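Local coordinates for 5-oxoprolinase subunit A (Thermus thermophilus, PDB 2DFA), which probably catalyses, together with its partner subunits PxpB and PxpC, the ATP-dependent opening of 5-oxoproline to L-glutamate, at residues Cys35-Gly40 with Val87-Gly92; Pro63-Leu68 with Arg74-Ser79; Leu116-Cys119 with Glu123-Arg126. All coordinates share one frame; numbering follows the deposited sequence.

Interaction 1. Residues Cys35-Gly40 with Val87-Gly92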
ATOM      1  N   CYS A  35      -0.993  -5.442 -13.494  1.00 28.46           N
ATOM      2  CA  CYS A  35      -2.341  -5.104 -13.059  1.00 27.12           C
ATOM      3  C   CYS A  35      -2.482  -4.398 -11.709  1.00 29.14           C
ATOM      4  O   CYS A  35      -3.521  -4.522 -11.056  1.00 29.99           O
ATOM      5  CB  CYS A  35      -3.194  -6.379 -13.069  1.00 29.64           C
ATOM      6  SG  CYS A  35      -3.111  -7.310 -14.646  1.00 30.59           S
ATOM      7  N   GLY A  36      -1.448  -3.669 -11.289  1.00 27.77           N
ATOM      8  CA  GLY A  36      -1.520  -2.922 -10.042  1.00 29.34           C
ATOM      9  C   GLY A  36      -0.994  -3.565  -8.769  1.00 28.49           C
ATOM     10  O   GLY A  36      -0.975  -2.913  -7.722  1.00 29.88           O
ATOM     11  N   PHE A  37      -0.561  -4.818  -8.838  1.00 27.77           N
ATOM     12  CA  PHE A  37      -0.047  -5.503  -7.646  1.00 29.46           C
ATOM     13  C   PHE A  37       1.473  -5.432  -7.495  1.00 30.16           C
ATOM     14  O   PHE A  37       1.978  -5.121  -6.412  1.00 33.18           O
ATOM     15  CB  PHE A  37      -0.489  -6.972  -7.646  1.00 28.19           C
ATOM     16  CG  PHE A  37      -1.876  -7.195  -7.097  1.00 29.76           C
ATOM     17  CD1 PHE A  37      -2.923  -6.341  -7.427  1.00 30.42           C
ATOM     18  CD2 PHE A  37      -2.137  -8.284  -6.263  1.00 30.69           C
ATOM     19  CE1 PHE A  37      -4.217  -6.565  -6.935  1.00 30.47           C
ATOM     20  CE2 PHE A  37      -3.426  -8.522  -5.763  1.00 29.91           C
ATOM     21  CZ  PHE A  37      -4.462  -7.665  -6.098  1.00 28.01           C
ATOM     22  N   HIS A  38       2.200  -5.740  -8.566  1.00 31.57           N
ATOM     23  CA  HIS A  38       3.643  -5.660  -8.488  1.00 34.20           C
ATOM     24  C   HIS A  38       4.140  -4.484  -9.311  1.00 34.94           C
ATOM     25  O   HIS A  38       5.325  -4.178  -9.352  1.00 35.64           O
ATOM     26  CB  HIS A  38       4.225  -6.963  -9.033  1.00 35.96           C
ATOM     27  CG  HIS A  38       3.957  -7.057 -10.513  1.00 37.63           C
ATOM     28  ND1 HIS A  38       2.813  -7.568 -11.032  1.00 40.74           N
ATOM     29  CD2 HIS A  38       4.791  -6.674 -11.569  1.00 39.33           C
ATOM     30  CE1 HIS A  38       2.956  -7.493 -12.369  1.00 38.78           C
ATOM     31  NE2 HIS A  38       4.129  -6.962 -12.720  1.00 40.38           N
ATOM     32  N   GLY A  39       3.187  -3.800  -9.931  1.00 34.49           N
ATOM     33  CA  GLY A  39       3.474  -2.626 -10.730  1.00 33.29           C
ATOM     34  C   GLY A  39       2.222  -2.264 -11.507  1.00 32.93           C
ATOM     35  O   GLY A  39       1.194  -2.931 -11.372  1.00 31.24           O
ATOM     36  N   GLY A  40       2.300  -1.209 -12.312  1.00 33.02           N
ATOM     37  CA  GLY A  40       1.152  -0.797 -13.101  1.00 32.65           C
ATOM     38  C   GLY A  40       0.013  -0.095 -12.368  1.00 33.10           C
ATOM     39  O   GLY A  40      -1.047  -0.689 -12.154  1.00 34.90           O
ATOM     40  N   VAL A  87      -5.773 -13.118  -8.646  1.00 25.38           N
ATOM     41  CA  VAL A  87      -5.700 -13.197 -10.104  1.00 26.27           C
ATOM     42  C   VAL A  87      -6.984 -12.666 -10.735  1.00 26.99           C
ATOM     43  O   VAL A  87      -6.939 -11.919 -11.717  1.00 25.98           O
ATOM     44  CB  VAL A  87      -5.439 -14.646 -10.576  1.00 29.20           C
ATOM     45  CG1 VAL A  87      -5.587 -14.753 -12.107  1.00 27.10           C
ATOM     46  CG2 VAL A  87      -4.032 -15.064 -10.162  1.00 28.11           C
ATOM     47  N   LEU A  88      -8.135 -13.044 -10.182  1.00 26.83           N
ATOM     48  CA  LEU A  88      -9.410 -12.559 -10.721  1.00 28.30           C
ATOM     49  C   LEU A  88      -9.478 -11.037 -10.664  1.00 27.93           C
ATOM     50  O   LEU A  88      -9.867 -10.375 -11.628  1.00 25.03           O
ATOM     51  CB  LEU A  88     -10.591 -13.111  -9.920  1.00 30.69           C
ATOM     52  CG  LEU A  88     -11.321 -14.337 -10.453  1.00 35.12           C
ATOM     53  CD1 LEU A  88     -12.495 -14.661  -9.536  1.00 34.76           C
ATOM     54  CD2 LEU A  88     -11.821 -14.061 -11.866  1.00 32.08           C
ATOM     55  N   TYR A  89      -9.119 -10.497  -9.503  1.00 26.84           N
ATOM     56  CA  TYR A  89      -9.128  -9.062  -9.272  1.00 25.57           C
ATOM     57  C   TYR A  89      -8.293  -8.341 -10.326  1.00 25.68           C
ATOM     58  O   TYR A  89      -8.728  -7.354 -10.909  1.00 25.42           O
ATOM     59  CB  TYR A  89      -8.556  -8.774  -7.871  1.00 25.37           C
ATOM     60  CG  TYR A  89      -8.564  -7.319  -7.463  1.00 25.65           C
ATOM     61  CD1 TYR A  89      -7.622  -6.416  -7.977  1.00 25.48           C
ATOM     62  CD2 TYR A  89      -9.518  -6.838  -6.565  1.00 26.51           C
ATOM     63  CE1 TYR A  89      -7.630  -5.077  -7.604  1.00 27.10           C
ATOM     64  CE2 TYR A  89      -9.539  -5.498  -6.188  1.00 27.03           C
ATOM     65  CZ  TYR A  89      -8.595  -4.621  -6.709  1.00 27.57           C
ATOM     66  OH  TYR A  89      -8.626  -3.297  -6.354  1.00 27.20           O
ATOM     67  N   GLN A  90      -7.085  -8.843 -10.554  1.00 25.24           N
ATOM     68  CA  GLN A  90      -6.170  -8.227 -11.508  1.00 25.01           C
ATOM     69  C   GLN A  90      -6.638  -8.323 -12.951  1.00 27.30           C
ATOM     70  O   GLN A  90      -6.589  -7.342 -13.691  1.00 25.43           O
ATOM     71  CB  GLN A  90      -4.786  -8.847 -11.350  1.00 25.06           C
ATOM     72  CG  GLN A  90      -4.124  -8.457 -10.020  1.00 25.79           C
ATOM     73  CD  GLN A  90      -2.772  -9.102  -9.820  1.00 25.36           C
ATOM     74  OE1 GLN A  90      -1.765  -8.643 -10.364  1.00 28.23           O
ATOM     75  NE2 GLN A  90      -2.739 -10.175  -9.037  1.00 25.38           N
ATOM     76  N   ILE A  91      -7.088  -9.504 -13.352  1.00 27.90           N
ATOM     77  CA  ILE A  91      -7.578  -9.685 -14.718  1.00 29.49           C
ATOM     78  C   ILE A  91      -8.747  -8.740 -14.951  1.00 27.99           C
ATOM     79  O   ILE A  91      -8.843  -8.098 -15.994  1.00 30.12           O
ATOM     80  CB  ILE A  91      -8.052 -11.138 -14.957  1.00 32.13           C
ATOM     81  CG1 ILE A  91      -6.845 -12.074 -15.004  1.00 34.31           C
ATOM     82  CG2 ILE A  91      -8.867 -11.219 -16.251  1.00 34.31           C
ATOM     83  CD1 ILE A  91      -7.228 -13.547 -15.083  1.00 38.44           C
ATOM     84  N   GLY A  92      -9.641  -8.658 -13.972  1.00 27.14           N
ATOM     85  CA  GLY A  92     -10.790  -7.779 -14.110  1.00 26.82           C
ATOM     86  C   GLY A  92     -10.419  -6.316 -14.254  1.00 27.85           C
ATOM     87  O   GLY A  92     -10.967  -5.610 -15.113  1.00 25.68           O
TER
HETATM   88  O   HOH W   1       0.117  -6.785 -11.089  1.00 27.00           O
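Phe37 and Cys35 receive Gln90 of helix 80-100 in the loop that follows strand 30-34, at the carboxyl end of that strand in the parallel, curled β/α sheet of this LamB/YcsF-family protein. Gln90 CB meets Cys35 CB at 3.4 Å. With CG beside its own backbone N (chi1 -69°) and the chain extended from there, Gln90 runs across one face of the Phe37 ring. CG makes a CH-pi contact, 3.7 Å from the ring centroid. Beyond it CD sits above the rim, and the amide lies flat on the ring, the two planes only 3° apart. The amide tip divides: NE2 is over the face, 3.4 Å from Phe37 CD2, and hydrogen-bonds to the carbonyls of Gly64 and Asp86, while OE1 lies near Phe37 CB. These two bonds through NE2 fix the turn of the amide. Cut back to alanine, Phe37 would probably leave a gap under the Gln90 amide and strip Tyr89 of its oblique ring contact. Tyr89 packs obliquely on the same ring, with its CD1 3.6 Å from Phe37 CE1. Its hydroxyl crosses to Cys35 O of the second subunit, so the contact borders a subunit interface. A bridging water donates to Gln90 OE1 (2.7 Å) and accepts from the backbone nitrogens of Cys35 and Phe37.

Interaction 2. Residues Pro63-Leu68 with Arg74-Ser79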
ATOM      1  N   PRO A  63      -0.707 -10.854 -14.132  1.00 27.69           N
ATOM      2  CA  PRO A  63      -0.959 -10.830 -12.685  1.00 28.43           C
ATOM      3  C   PRO A  63       0.215 -11.293 -11.827  1.00 27.56           C
ATOM      4  O   PRO A  63       0.983 -12.175 -12.216  1.00 27.21           O
ATOM      5  CB  PRO A  63      -2.188 -11.724 -12.538  1.00 28.61           C
ATOM      6  CG  PRO A  63      -1.981 -12.749 -13.632  1.00 28.23           C
ATOM      7  CD  PRO A  63      -1.549 -11.867 -14.799  1.00 27.95           C
ATOM      8  N   GLY A  64       0.355 -10.681 -10.655  1.00 28.96           N
ATOM      9  CA  GLY A  64       1.440 -11.048  -9.765  1.00 27.34           C
ATOM     10  C   GLY A  64       1.047 -11.040  -8.298  1.00 29.17           C
ATOM     11  O   GLY A  64      -0.108 -10.778  -7.948  1.00 27.58           O
ATOM     12  N   PHE A  65       2.013 -11.351  -7.440  1.00 29.23           N
ATOM     13  CA  PHE A  65       1.798 -11.353  -5.996  1.00 29.19           C
ATOM     14  C   PHE A  65       1.577  -9.922  -5.508  1.00 28.93           C
ATOM     15  O   PHE A  65       2.021  -8.956  -6.142  1.00 28.30           O
ATOM     16  CB  PHE A  65       3.030 -11.905  -5.262  1.00 30.89           C
ATOM     17  CG  PHE A  65       3.127 -13.407  -5.240  1.00 32.68           C
ATOM     18  CD1 PHE A  65       2.023 -14.191  -4.914  1.00 32.21           C
ATOM     19  CD2 PHE A  65       4.349 -14.038  -5.470  1.00 32.88           C
ATOM     20  CE1 PHE A  65       2.139 -15.582  -4.815  1.00 32.96           C
ATOM     21  CE2 PHE A  65       4.475 -15.422  -5.373  1.00 32.48           C
ATOM     22  CZ  PHE A  65       3.369 -16.197  -5.044  1.00 33.70           C
ATOM     23  N   PRO A  66       0.882  -9.762  -4.370  1.00 29.54           N
ATOM     24  CA  PRO A  66       0.645  -8.425  -3.834  1.00 29.86           C
ATOM     25  C   PRO A  66       1.909  -7.999  -3.078  1.00 30.61           C
ATOM     26  O   PRO A  66       1.963  -8.064  -1.843  1.00 29.92           O
ATOM     27  CB  PRO A  66      -0.553  -8.636  -2.911  1.00 31.39           C
ATOM     28  CG  PRO A  66      -0.298 -10.017  -2.378  1.00 30.74           C
ATOM     29  CD  PRO A  66       0.108 -10.774  -3.626  1.00 30.06           C
ATOM     30  N   ASP A  67       2.923  -7.575  -3.828  1.00 29.51           N
ATOM     31  CA  ASP A  67       4.209  -7.159  -3.254  1.00 28.92           C
ATOM     32  C   ASP A  67       4.827  -6.092  -4.159  1.00 28.48           C
ATOM     33  O   ASP A  67       5.721  -6.370  -4.958  1.00 30.36           O
ATOM     34  CB  ASP A  67       5.129  -8.385  -3.144  1.00 28.59           C
ATOM     35  CG  ASP A  67       6.494  -8.064  -2.537  1.00 30.04           C
ATOM     36  OD1 ASP A  67       6.652  -7.005  -1.894  1.00 29.29           O
ATOM     37  OD2 ASP A  67       7.410  -8.896  -2.706  1.00 29.68           O
ATOM     38  N   LEU A  68       4.334  -4.867  -4.032  1.00 29.97           N
ATOM     39  CA  LEU A  68       4.816  -3.763  -4.857  1.00 30.80           C
ATOM     40  C   LEU A  68       6.294  -3.454  -4.644  1.00 31.54           C
ATOM     41  O   LEU A  68       7.067  -3.392  -5.603  1.00 31.42           O
ATOM     42  CB  LEU A  68       3.993  -2.503  -4.583  1.00 33.24           C
ATOM     43  CG  LEU A  68       4.335  -1.273  -5.431  1.00 34.41           C
ATOM     44  CD1 LEU A  68       4.165  -1.604  -6.912  1.00 33.71           C
ATOM     45  CD2 LEU A  68       3.430  -0.116  -5.033  1.00 34.66           C
ATOM     46  N   ARG A  74       9.259 -11.821  -5.196  1.00 31.24           N
ATOM     47  CA  ARG A  74       9.511 -12.608  -3.998  1.00 32.17           C
ATOM     48  C   ARG A  74       8.415 -13.623  -3.697  1.00 31.75           C
ATOM     49  O   ARG A  74       7.231 -13.297  -3.714  1.00 31.82           O
ATOM     50  CB  ARG A  74       9.702 -11.666  -2.801  1.00 31.56           C
ATOM     51  CG  ARG A  74      10.811 -10.640  -3.034  1.00 33.12           C
ATOM     52  CD  ARG A  74      11.073  -9.752  -1.823  1.00 33.52           C
ATOM     53  NE  ARG A  74       9.945  -8.883  -1.491  1.00 32.00           N
ATOM     54  CZ  ARG A  74       9.996  -7.940  -0.557  1.00 34.84           C
ATOM     55  NH1 ARG A  74      11.122  -7.752   0.124  1.00 33.78           N
ATOM     56  NH2 ARG A  74       8.929  -7.192  -0.292  1.00 32.28           N
ATOM     57  N   GLU A  75       8.825 -14.857  -3.434  1.00 33.20           N
ATOM     58  CA  GLU A  75       7.893 -15.931  -3.103  1.00 34.93           C
ATOM     59  C   GLU A  75       7.043 -15.515  -1.903  1.00 33.85           C
ATOM     60  O   GLU A  75       7.567 -14.975  -0.927  1.00 32.15           O
ATOM     61  CB  GLU A  75       8.682 -17.205  -2.774  1.00 36.77           C
ATOM     62  CG  GLU A  75       7.941 -18.256  -1.937  1.00 41.27           C
ATOM     63  CD  GLU A  75       6.725 -18.845  -2.633  1.00 44.54           C
ATOM     64  OE1 GLU A  75       6.508 -18.547  -3.828  1.00 44.81           O
ATOM     65  OE2 GLU A  75       5.989 -19.619  -1.976  1.00 46.38           O
ATOM     66  N   MET A  76       5.735 -15.754  -1.992  1.00 34.63           N
ATOM     67  CA  MET A  76       4.793 -15.432  -0.917  1.00 34.53           C
ATOM     68  C   MET A  76       3.888 -16.636  -0.676  1.00 35.42           C
ATOM     69  O   MET A  76       3.343 -17.215  -1.618  1.00 35.28           O
ATOM     70  CB  MET A  76       3.922 -14.219  -1.278  1.00 33.87           C
ATOM     71  CG  MET A  76       4.646 -12.884  -1.289  1.00 31.19           C
ATOM     72  SD  MET A  76       3.532 -11.491  -1.486  1.00 32.74           S
ATOM     73  CE  MET A  76       2.742 -11.433   0.156  1.00 34.72           C
ATOM     74  N   ALA A  77       3.717 -17.004   0.587  1.00 36.38           N
ATOM     75  CA  ALA A  77       2.889 -18.154   0.938  1.00 35.78           C
ATOM     76  C   ALA A  77       1.384 -17.903   0.827  1.00 35.91           C
ATOM     77  O   ALA A  77       0.664 -17.977   1.822  1.00 33.90           O
ATOM     78  CB  ALA A  77       3.237 -18.623   2.348  1.00 36.05           C
ATOM     79  N   LEU A  78       0.905 -17.607  -0.382  1.00 35.12           N
ATOM     80  CA  LEU A  78      -0.523 -17.380  -0.588  1.00 34.28           C
ATOM     81  C   LEU A  78      -1.258 -18.715  -0.666  1.00 33.46           C
ATOM     82  O   LEU A  78      -0.755 -19.674  -1.251  1.00 33.17           O
ATOM     83  CB  LEU A  78      -0.781 -16.612  -1.893  1.00 33.66           C
ATOM     84  CG  LEU A  78      -1.004 -15.097  -1.857  1.00 32.13           C
ATOM     85  CD1 LEU A  78       0.236 -14.395  -1.316  1.00 34.13           C
ATOM     86  CD2 LEU A  78      -1.316 -14.606  -3.272  1.00 32.26           C
ATOM     87  N   SER A  79      -2.446 -18.776  -0.074  1.00 33.96           N
ATOM     88  CA  SER A  79      -3.245 -19.995  -0.128  1.00 32.79           C
ATOM     89  C   SER A  79      -3.831 -20.037  -1.535  1.00 33.22           C
ATOM     90  O   SER A  79      -3.897 -19.011  -2.209  1.00 31.62           O
ATOM     91  CB  SER A  79      -4.392 -19.938   0.882  1.00 33.49           C
ATOM     92  OG  SER A  79      -5.296 -18.896   0.556  1.00 32.07           O
TER
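Phe65 lies opposite Met76, and Asp67 opposite Arg74, so the two irregular segments run antiparallel with CA atoms 7.2 Å apart at the first pair and no backbone hydrogen bond between them; inverse gamma turns centred on Pro66 and Ala77 bend each one. Phe65 forms the apolar half. Met76 CB stands over the centre of its ring, 4.0 Å from the centroid and 5° off the normal, as a CH-pi contact. Met76 runs on past Phe65 in the opposite sense, extended as far as SD. SD packs 3.8 Å from Phe65 CB and on the Pro66 ring, and lies obliquely to the Phe65 ring, 4.9 Å from its centroid, a Met-aromatic contact. Leu78 CD2 fills in at the ring edge, 3.7 Å from Phe65 CD1, and meets Pro66 CD as well. Helix 112-120 packs on the Phe65 side chain through Ala113, Leu114 and Lys117. The polar half is a two-pronged salt bridge. Asp67 CG is anti to the backbone N (chi1 -179°), which carries the carboxylate to the Arg74 guanidinium, and the two groups are nearly coplanar. Arg74 grips side-on: NE gives a straight bond of 2.8 Å to the syn lone pair of Asp67 OD2, and NH2 bonds to Asp67 OD1 at 2.8 Å, on the syn side but somewhat out of the carboxylate plane. OD1 also accepts from Gly70 N, while Arg74 NH1 pairs with Glu82 of the third subunit. Arg74 thus faces two carboxylates, which probably balance its charge and help to hold the loop at the interface.

Interaction 3. Residues Leu116-Cys119 with Glu123-Arg126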
ATOM      1  N   LEU A 116       6.811 -18.524 -11.132  1.00 40.76           N
ATOM      2  CA  LEU A 116       7.687 -19.576 -10.629  1.00 42.19           C
ATOM      3  C   LEU A 116       6.979 -20.503  -9.638  1.00 41.88           C
ATOM      4  O   LEU A 116       7.174 -21.717  -9.677  1.00 41.89           O
ATOM      5  CB  LEU A 116       8.933 -18.961  -9.977  1.00 43.12           C
ATOM      6  CG  LEU A 116       9.846 -18.160 -10.912  1.00 47.09           C
ATOM      7  CD1 LEU A 116      11.048 -17.626 -10.134  1.00 48.62           C
ATOM      8  CD2 LEU A 116      10.308 -19.048 -12.062  1.00 47.83           C
ATOM      9  N   LYS A 117       6.161 -19.940  -8.751  1.00 41.15           N
ATOM     10  CA  LYS A 117       5.444 -20.760  -7.777  1.00 42.13           C
ATOM     11  C   LYS A 117       4.500 -21.696  -8.530  1.00 42.34           C
ATOM     12  O   LYS A 117       4.345 -22.867  -8.170  1.00 42.10           O
ATOM     13  CB  LYS A 117       4.645 -19.875  -6.809  1.00 43.07           C
ATOM     14  CG  LYS A 117       4.027 -20.626  -5.630  1.00 43.09           C
ATOM     15  CD  LYS A 117       3.234 -19.672  -4.744  1.00 46.66           C
ATOM     16  CE  LYS A 117       2.640 -20.372  -3.522  1.00 49.35           C
ATOM     17  NZ  LYS A 117       3.683 -20.949  -2.635  1.00 44.71           N
ATOM     18  N   ALA A 118       3.884 -21.174  -9.586  1.00 40.19           N
ATOM     19  CA  ALA A 118       2.965 -21.955 -10.411  1.00 40.79           C
ATOM     20  C   ALA A 118       3.676 -23.116 -11.110  1.00 41.68           C
ATOM     21  O   ALA A 118       3.131 -24.214 -11.218  1.00 41.91           O
ATOM     22  CB  ALA A 118       2.315 -21.059 -11.451  1.00 38.49           C
ATOM     23  N   CYS A 119       4.894 -22.871 -11.580  1.00 43.07           N
ATOM     24  CA  CYS A 119       5.652 -23.903 -12.281  1.00 45.58           C
ATOM     25  C   CYS A 119       6.047 -25.098 -11.421  1.00 46.33           C
ATOM     26  O   CYS A 119       6.361 -26.166 -11.951  1.00 47.12           O
ATOM     27  CB  CYS A 119       6.901 -23.294 -12.925  1.00 45.57           C
ATOM     28  SG  CYS A 119       6.550 -22.201 -14.329  1.00 49.54           S
ATOM     29  N   GLU A 123      -1.224 -26.625  -6.600  1.00 34.49           N
ATOM     30  CA  GLU A 123      -2.359 -25.871  -6.074  1.00 34.05           C
ATOM     31  C   GLU A 123      -2.372 -24.430  -6.571  1.00 33.27           C
ATOM     32  O   GLU A 123      -3.432 -23.877  -6.862  1.00 31.92           O
ATOM     33  CB  GLU A 123      -2.365 -25.893  -4.544  1.00 37.24           C
ATOM     34  CG  GLU A 123      -2.835 -27.222  -3.967  1.00 37.60           C
ATOM     35  CD  GLU A 123      -4.240 -27.571  -4.420  1.00 39.62           C
ATOM     36  OE1 GLU A 123      -5.193 -26.897  -3.971  1.00 39.47           O
ATOM     37  OE2 GLU A 123      -4.390 -28.509  -5.240  1.00 38.61           O
ATOM     38  N   THR A 124      -1.196 -23.822  -6.661  1.00 30.61           N
ATOM     39  CA  THR A 124      -1.101 -22.451  -7.143  1.00 31.78           C
ATOM     40  C   THR A 124      -1.454 -22.433  -8.626  1.00 31.19           C
ATOM     41  O   THR A 124      -2.211 -21.586  -9.083  1.00 31.47           O
ATOM     42  CB  THR A 124       0.323 -21.896  -6.978  1.00 32.57           C
ATOM     43  OG1 THR A 124       0.621 -21.753  -5.586  1.00 34.18           O
ATOM     44  CG2 THR A 124       0.446 -20.537  -7.662  1.00 31.87           C
ATOM     45  N   ALA A 125      -0.885 -23.373  -9.373  1.00 31.89           N
ATOM     46  CA  ALA A 125      -1.147 -23.475 -10.807  1.00 32.75           C
ATOM     47  C   ALA A 125      -2.643 -23.649 -11.066  1.00 32.00           C
ATOM     48  O   ALA A 125      -3.210 -23.003 -11.944  1.00 32.57           O
ATOM     49  CB  ALA A 125      -0.379 -24.653 -11.394  1.00 31.48           C
ATOM     50  N   ARG A 126      -3.273 -24.532 -10.303  1.00 32.20           N
ATOM     51  CA  ARG A 126      -4.704 -24.779 -10.449  1.00 32.15           C
ATOM     52  C   ARG A 126      -5.525 -23.528 -10.141  1.00 29.78           C
ATOM     53  O   ARG A 126      -6.482 -23.221 -10.854  1.00 30.99           O
ATOM     54  CB  ARG A 126      -5.143 -25.922  -9.526  1.00 33.53           C
ATOM     55  CG  ARG A 126      -6.651 -26.116  -9.446  1.00 35.65           C
ATOM     56  CD  ARG A 126      -7.023 -27.289  -8.536  1.00 37.30           C
ATOM     57  NE  ARG A 126      -8.464 -27.353  -8.288  1.00 38.64           N
ATOM     58  CZ  ARG A 126      -9.110 -26.628  -7.376  1.00 39.27           C
ATOM     59  NH1 ARG A 126      -8.450 -25.773  -6.603  1.00 39.81           N
ATOM     60  NH2 ARG A 126     -10.425 -26.757  -7.238  1.00 40.67           N
TER
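Lys117 and Thr124 make the tight end of this junction between helix 112-120 and helix 122-135. The lysine leaves its helix with CG anti to the backbone N (chi1 -171°) and runs fully extended as far as CE. Its methylene carbons thereby cross Thr124 at about a right angle. CE comes within 3.2 Å of Thr124 OG1, a close approach of a carbon to an oxygen and not a hydrogen bond. OG1 is engaged by Asp121 in the link between the helices, and Lys117 NZ by Glu75, so both polar ends look for partners beyond the pair. Thr124 CG2 lies on the Ala118 backbone, 4.0 Å from its CA, and also borders the lysine methylenes. Next along, Ala125 CB rests 3.5 Å from Ala118 O. The two methyls are looser, CB to CB 4.5 Å, and Tyr149 of helix 148-155 packs on both alanines. On the outer side Glu123 and Arg126 are exposed and do not meet helix 112-120; Arg126 packs on Glu152 of helix 148-155. Small residues at the crossing bring Ala118 and Ala125 to 4.4 Å between CA atoms, the close helix-to-helix packing of two successive helices joined by a very short link.

Overall arrangement
Along the chain, interaction 2 falls wholly between the two segments of interaction 1, and interaction 3 follows both. The centres of interactions 1 and 2 are about 11 Å apart and those of 2 and 3 about 12 Å, whereas 1 and 3, about 17 Å apart, do not touch. The loop of 63-68 and 74-79, between strand 58-62 and helix 80-100, therefore lies in the middle: Gln90 NE2 reaches Gly64 O on one flank, and Lys117 reaches Glu75 and Phe65 on the other. Together they tie loops after strands 30-34 and 58-62 to three successive helices, while interactions 1 and 2 also meet other subunits of the four-chain assembly.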